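Local coordinates for protein transport protein SEC16 (Saccharomyces cerevisiae, PDB 3MZK) that helps initiate assembly of the COPII coat on the endoplasmic reticulum, where transport vesicles form and cargo is selected, and also takes part in autophagy, at residues Ala217-Leu220 against Leu221-Gln225; Ser187-Gly190 against Lys191-Ser195. All blocks are in the same frame, centred on the assembly; numbering follows the deposited sequence.

Contact 1 of 2, residues Ala217-Leu220 against Leu221-Gln225; sequences AHFL and LLIFQ
F219 and I223, one helical turn apart, touch through ring atoms CD2 and CE2 of the phenylalanine and the end methyl CD1 of the isoleucine, which comes in obliquely; F219 CE2 lies 3.7 Å from I223 CD1. The torsions bring them together. F219 holds CG beside its own carbonyl carbon (chi1 -152°), which swings the ring toward the next turn, while I223 reaches back with CG1 and CD1 in an extended arm.

The second pair, L220 and F224, run next to each other in the same direction; CB and CD2 of the leucine each come to 4.1 Å from F224 CE2.

Beneath these pairs runs the backbone bonding of an alpha helix, i to i+4. L221 N donates to A217 O at 2.8 Å, and I223 N reaches F219 O at 3.1 Å with a nearly straight N-H...O angle of 174°.

Further out, F219 and I223 pack on A258 of helix 252-261, L221 on helix 191-203, and L220 and F224 on L158 and L184 of the second subunit. Such i to i+4 pairs, on a helix packed between neighbouring helices, fit the helical Sec23-binding region of Sec16. With the main-chain groups paired inside the helix, the side chain-to-side chain contacts F219-I223 and L220-F224 are apolar, consistent with a helix whose several faces are buried at once, one of them against another subunit.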
ATOM      1  N   ALA B 217      23.846 -22.844   2.936  1.00 69.35           N
ATOM      2  CA  ALA B 217      23.373 -21.740   3.757  1.00 62.24           C
ATOM      3  C   ALA B 217      23.307 -20.437   2.968  1.00 64.23           C
ATOM      4  O   ALA B 217      22.330 -19.698   3.061  1.00 71.27           O
ATOM      5  CB  ALA B 217      24.264 -21.575   4.975  1.00 67.63           C
ATOM      6  N   HIS B 218      24.349 -20.154   2.196  1.00 53.18           N
ATOM      7  CA  HIS B 218      24.383 -18.930   1.411  1.00 66.18           C
ATOM      8  C   HIS B 218      23.150 -18.825   0.532  1.00 68.52           C
ATOM      9  O   HIS B 218      22.484 -17.791   0.494  1.00 68.95           O
ATOM     10  CB  HIS B 218      25.635 -18.880   0.537  1.00 82.00           C
ATOM     11  CG  HIS B 218      26.912 -18.847   1.313  1.00 97.12           C
ATOM     12  ND1 HIS B 218      27.583 -19.990   1.687  1.00113.46           N
ATOM     13  CD2 HIS B 218      27.639 -17.809   1.790  1.00 97.60           C
ATOM     14  CE1 HIS B 218      28.672 -19.657   2.360  1.00118.06           C
ATOM     15  NE2 HIS B 218      28.728 -18.341   2.435  1.00109.00           N
ATOM     16  N   PHE B 219      22.850 -19.906  -0.178  1.00 70.47           N
ATOM     17  CA  PHE B 219      21.764 -19.899  -1.144  1.00 64.79           C
ATOM     18  C   PHE B 219      20.423 -19.692  -0.442  1.00 60.77           C
ATOM     19  O   PHE B 219      19.669 -18.786  -0.791  1.00 54.94           O
ATOM     20  CB  PHE B 219      21.772 -21.190  -1.964  1.00 54.85           C
ATOM     21  CG  PHE B 219      21.192 -21.041  -3.345  1.00 67.14           C
ATOM     22  CD1 PHE B 219      21.681 -21.795  -4.401  1.00 60.46           C
ATOM     23  CD2 PHE B 219      20.154 -20.158  -3.589  1.00 69.96           C
ATOM     24  CE1 PHE B 219      21.149 -21.668  -5.670  1.00 55.31           C
ATOM     25  CE2 PHE B 219      19.618 -20.026  -4.859  1.00 67.20           C
ATOM     26  CZ  PHE B 219      20.119 -20.784  -5.900  1.00 58.38           C
ATOM     27  N   LEU B 220      20.138 -20.523   0.557  1.00 64.85           N
ATOM     28  CA  LEU B 220      18.893 -20.410   1.314  1.00 73.97           C
ATOM     29  C   LEU B 220      18.742 -19.026   1.933  1.00 78.51           C
ATOM     30  O   LEU B 220      17.669 -18.416   1.870  1.00 79.53           O
ATOM     31  CB  LEU B 220      18.825 -21.473   2.414  1.00 76.86           C
ATOM     32  CG  LEU B 220      18.524 -22.908   1.985  1.00 77.49           C
ATOM     33  CD1 LEU B 220      18.547 -23.830   3.190  1.00 69.77           C
ATOM     34  CD2 LEU B 220      17.182 -22.979   1.274  1.00 77.89           C
ATOM     35  N   LEU B 221      19.821 -18.539   2.535  1.00 65.63           N
ATOM     36  CA  LEU B 221      19.816 -17.234   3.176  1.00 55.64           C
ATOM     37  C   LEU B 221      19.370 -16.161   2.199  1.00 64.25           C
ATOM     38  O   LEU B 221      18.511 -15.342   2.519  1.00 71.07           O
ATOM     39  CB  LEU B 221      21.202 -16.901   3.721  1.00 58.08           C
ATOM     40  CG  LEU B 221      21.358 -15.510   4.334  1.00 62.49           C
ATOM     41  CD1 LEU B 221      20.308 -15.266   5.404  1.00 67.86           C
ATOM     42  CD2 LEU B 221      22.751 -15.352   4.906  1.00 65.44           C
ATOM     43  N   LEU B 222      19.944 -16.176   1.001  1.00 54.82           N
ATOM     44  CA  LEU B 222      19.637 -15.156   0.008  1.00 60.82           C
ATOM     45  C   LEU B 222      18.182 -15.193  -0.448  1.00 66.73           C
ATOM     46  O   LEU B 222      17.523 -14.155  -0.516  1.00 75.98           O
ATOM     47  CB  LEU B 222      20.564 -15.276  -1.201  1.00 63.85           C
ATOM     48  CG  LEU B 222      20.276 -14.217  -2.264  1.00 63.79           C
ATOM     49  CD1 LEU B 222      21.504 -13.374  -2.518  1.00 69.23           C
ATOM     50  CD2 LEU B 222      19.776 -14.858  -3.548  1.00 65.67           C
ATOM     51  N   ILE B 223      17.690 -16.386  -0.771  1.00 58.73           N
ATOM     52  CA  ILE B 223      16.300 -16.557  -1.194  1.00 59.75           C
ATOM     53  C   ILE B 223      15.312 -15.997  -0.177  1.00 56.41           C
ATOM     54  O   ILE B 223      14.351 -15.320  -0.542  1.00 57.05           O
ATOM     55  CB  ILE B 223      15.963 -18.037  -1.430  1.00 55.38           C
ATOM     56  CG1 ILE B 223      16.829 -18.602  -2.554  1.00 55.98           C
ATOM     57  CG2 ILE B 223      14.503 -18.190  -1.786  1.00 47.01           C
ATOM     58  CD1 ILE B 223      16.556 -20.047  -2.862  1.00 38.86           C
ATOM     59  N   PHE B 224      15.552 -16.283   1.098  1.00 60.51           N
ATOM     60  CA  PHE B 224      14.669 -15.815   2.162  1.00 62.35           C
ATOM     61  C   PHE B 224      14.821 -14.319   2.417  1.00 63.57           C
ATOM     62  O   PHE B 224      13.871 -13.656   2.827  1.00 74.20           O
ATOM     63  CB  PHE B 224      14.898 -16.613   3.451  1.00 58.62           C
ATOM     64  CG  PHE B 224      14.541 -18.063   3.330  1.00 57.47           C
ATOM     65  CD1 PHE B 224      13.360 -18.450   2.711  1.00 61.95           C
ATOM     66  CD2 PHE B 224      15.390 -19.045   3.814  1.00 64.79           C
ATOM     67  CE1 PHE B 224      13.031 -19.788   2.586  1.00 58.31           C
ATOM     68  CE2 PHE B 224      15.065 -20.388   3.692  1.00 62.00           C
ATOM     69  CZ  PHE B 224      13.884 -20.758   3.077  1.00 56.83           C
ATOM     70  N   GLN B 225      16.015 -13.788   2.173  1.00 59.13           N
ATOM     71  CA  GLN B 225      16.248 -12.357   2.339  1.00 62.79           C
ATOM     72  C   GLN B 225      15.504 -11.561   1.281  1.00 65.91           C
ATOM     73  O   GLN B 225      14.902 -10.532   1.575  1.00 70.97           O
ATOM     74  CB  GLN B 225      17.739 -12.031   2.263  1.00 68.67           C
ATOM     75  CG  GLN B 225      18.543 -12.525   3.442  1.00 81.31           C
ATOM     76  CD  GLN B 225      17.967 -12.064   4.760  1.00 91.80           C
ATOM     77  OE1 GLN B 225      17.362 -10.997   4.846  1.00 92.25           O
ATOM     78  NE2 GLN B 225      18.142 -12.873   5.796  1.00105.85           N
TER

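Contact 2 of 2, residues Ser187-Gly190 against Lys191-Ser195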
ATOM      1  N   SER B 187       9.116 -11.377  13.576  1.00 64.66           N
ATOM      2  CA  SER B 187       8.213 -10.792  12.592  1.00 54.97           C
ATOM      3  C   SER B 187       7.472  -9.577  13.156  1.00 56.12           C
ATOM      4  O   SER B 187       7.031  -8.708  12.409  1.00 63.74           O
ATOM      5  CB  SER B 187       7.229 -11.838  12.058  1.00 57.37           C
ATOM      6  OG  SER B 187       6.315 -12.262  13.056  1.00 68.88           O
ATOM      7  N   LEU B 188       7.344  -9.515  14.478  1.00 56.50           N
ATOM      8  CA  LEU B 188       6.693  -8.378  15.124  1.00 61.99           C
ATOM      9  C   LEU B 188       7.621  -7.171  15.217  1.00 71.33           C
ATOM     10  O   LEU B 188       7.211  -6.111  15.686  1.00 72.51           O
ATOM     11  CB  LEU B 188       6.228  -8.744  16.535  1.00 46.46           C
ATOM     12  CG  LEU B 188       5.376  -9.998  16.723  1.00 56.99           C
ATOM     13  CD1 LEU B 188       4.996 -10.156  18.184  1.00 41.79           C
ATOM     14  CD2 LEU B 188       4.132  -9.945  15.852  1.00 76.96           C
ATOM     15  N   MET B 189       8.865  -7.335  14.772  1.00 65.17           N
ATOM     16  CA  MET B 189       9.904  -6.337  15.019  1.00 69.29           C
ATOM     17  C   MET B 189      10.524  -5.733  13.757  1.00 91.55           C
ATOM     18  O   MET B 189      11.360  -4.833  13.843  1.00101.82           O
ATOM     19  CB  MET B 189      11.008  -6.934  15.897  1.00 63.80           C
ATOM     20  CG  MET B 189      10.511  -7.527  17.198  1.00 64.43           C
ATOM     21  SD  MET B 189      11.803  -8.398  18.095  1.00 77.38           S
ATOM     22  CE  MET B 189      12.930  -7.071  18.476  1.00 56.01           C
ATOM     23  N   GLY B 190      10.125  -6.230  12.591  1.00 93.52           N
ATOM     24  CA  GLY B 190      10.634  -5.703  11.339  1.00 84.58           C
ATOM     25  C   GLY B 190      11.608  -6.629  10.638  1.00 85.01           C
ATOM     26  O   GLY B 190      12.163  -7.545  11.248  1.00 79.90           O
ATOM     27  N   LYS B 191      11.821  -6.376   9.349  1.00 85.87           N
ATOM     28  CA  LYS B 191      12.656  -7.227   8.509  1.00 76.78           C
ATOM     29  C   LYS B 191      14.070  -7.388   9.058  1.00 82.11           C
ATOM     30  O   LYS B 191      14.718  -8.410   8.828  1.00 76.03           O
ATOM     31  CB  LYS B 191      12.723  -6.656   7.092  1.00 77.88           C
ATOM     32  CG  LYS B 191      13.400  -5.300   7.019  1.00 80.21           C
ATOM     33  CD  LYS B 191      13.659  -4.859   5.588  1.00 76.34           C
ATOM     34  CE  LYS B 191      14.533  -3.615   5.571  1.00 90.54           C
ATOM     35  NZ  LYS B 191      14.821  -3.149   4.189  1.00112.37           N
ATOM     36  N   ASP B 192      14.539  -6.378   9.784  1.00 95.03           N
ATOM     37  CA  ASP B 192      15.918  -6.337  10.265  1.00108.37           C
ATOM     38  C   ASP B 192      16.279  -7.531  11.140  1.00102.32           C
ATOM     39  O   ASP B 192      17.143  -8.332  10.787  1.00102.79           O
ATOM     40  CB  ASP B 192      16.181  -5.038  11.030  1.00131.09           C
ATOM     41  CG  ASP B 192      16.018  -3.804  10.159  1.00150.80           C
ATOM     42  OD1 ASP B 192      15.142  -3.809   9.269  1.00155.86           O
ATOM     43  OD2 ASP B 192      16.768  -2.827  10.366  1.00158.49           O
ATOM     44  N   ARG B 193      15.623  -7.645  12.288  1.00 94.61           N
ATOM     45  CA  ARG B 193      15.917  -8.735  13.209  1.00 83.80           C
ATOM     46  C   ARG B 193      15.419 -10.072  12.677  1.00 78.81           C
ATOM     47  O   ARG B 193      15.977 -11.122  12.996  1.00 78.91           O
ATOM     48  CB  ARG B 193      15.360  -8.440  14.601  1.00 79.54           C
ATOM     49  CG  ARG B 193      16.074  -7.292  15.285  1.00 74.08           C
ATOM     50  CD  ARG B 193      15.883  -7.324  16.780  1.00 78.46           C
ATOM     51  NE  ARG B 193      16.469  -6.154  17.419  1.00 99.52           N
ATOM     52  CZ  ARG B 193      15.915  -4.946  17.405  1.00126.99           C
ATOM     53  NH1 ARG B 193      14.763  -4.751  16.778  1.00134.37           N
ATOM     54  NH2 ARG B 193      16.516  -3.932  18.013  1.00136.41           N
ATOM     55  N   TRP B 194      14.371 -10.028  11.862  1.00 74.65           N
ATOM     56  CA  TRP B 194      13.908 -11.215  11.155  1.00 70.64           C
ATOM     57  C   TRP B 194      15.083 -11.867  10.433  1.00 71.97           C
ATOM     58  O   TRP B 194      15.321 -13.067  10.559  1.00 65.78           O
ATOM     59  CB  TRP B 194      12.817 -10.841  10.150  1.00 73.60           C
ATOM     60  CG  TRP B 194      12.442 -11.956   9.222  1.00 79.74           C
ATOM     61  CD1 TRP B 194      12.967 -12.207   7.985  1.00 85.50           C
ATOM     62  CD2 TRP B 194      11.459 -12.970   9.454  1.00 83.61           C
ATOM     63  NE1 TRP B 194      12.371 -13.317   7.434  1.00 82.18           N
ATOM     64  CE2 TRP B 194      11.441 -13.804   8.316  1.00 88.43           C
ATOM     65  CE3 TRP B 194      10.594 -13.258  10.513  1.00 90.26           C
ATOM     66  CZ2 TRP B 194      10.591 -14.900   8.207  1.00 92.69           C
ATOM     67  CZ3 TRP B 194       9.752 -14.350  10.404  1.00103.43           C
ATOM     68  CH2 TRP B 194       9.758 -15.157   9.260  1.00101.41           C
ATOM     69  N   SER B 195      15.819 -11.057   9.683  1.00 69.86           N
ATOM     70  CA  SER B 195      16.980 -11.530   8.943  1.00 71.65           C
ATOM     71  C   SER B 195      18.047 -12.122   9.862  1.00 70.55           C
ATOM     72  O   SER B 195      18.605 -13.180   9.577  1.00 68.10           O
ATOM     73  CB  SER B 195      17.573 -10.389   8.113  1.00 75.14           C
ATOM     74  OG  SER B 195      18.799 -10.771   7.517  1.00 87.65           O
TER
HETATM   75  O   HOH W   1      13.433  -4.587  12.177  1.00 65.03           O
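M189 and R193 cross at a slant, and the methyl CE at the end of the methionine does the touching: it lies 3.4 Å from R193 NH1 and equally near R193 CD. The methyl approaches the guanidinium obliquely. Both CB atoms point across to the opposing segment. A bend at chi3 (64°) turns the methionine's end after a straight run through chi2, whereas the arginine, extended from CG to NE, passes across that end, bringing CD and NH1 both near CE. R193 NH2 makes a long, weak ion pair with D167 OD1, and M189 also packs on D167 and H166, so both side chains face helix 166-175.

W194 meets S187 differently. The indole presents the edge of its six-membered ring: S187 N lies near the ring plane, 3.9 Å from W194 CE3, and S187 CB is as far from W194 CZ3. S187 OG bonds to L184 O, back in its own helix, while CB touches the tryptophan. The indole also packs on V228 and on L184 of the second subunit.

Between these pairs the backbone turns at G190, whose backbone angles (phi 107°, psi 163°) would press a CB against the preceding carbonyl oxygen. G190 O then accepts a weak bond from W194 N at 3.4 Å, the first i to i+4 bond of the new helix. A water receives no more than a weak bond from D192 N at 3.2 Å, but donates to M189 O at 2.7 Å, linking the loop to the helix start.

The arrangement is that of a short helix-to-helix connection, consistent with an alpha-alpha hairpin: at G190 the backbone first departs from helical angles after helix 179-187, and the same positive-phi glycine is the N-cap residue of helix 191-203.

Contact 2 precedes contact 1 along the chain: it forms the turn from helix 179-187 into helix 191-203, and contact 1 lies in the middle of the next helix, 214-226. Their centres are about 16 Å apart, and they touch where Q225 NE2 comes within 2.8 Å of S195 OG, while L221 packs on helix 191-203. Both belong to the Sec23-binding family region, within the helical part of this fragment. Each also reaches the second copy of the protein, through L220 and F224 in contact 1 and W194 in contact 2, which places this run of consecutive helices at the interface between subunits.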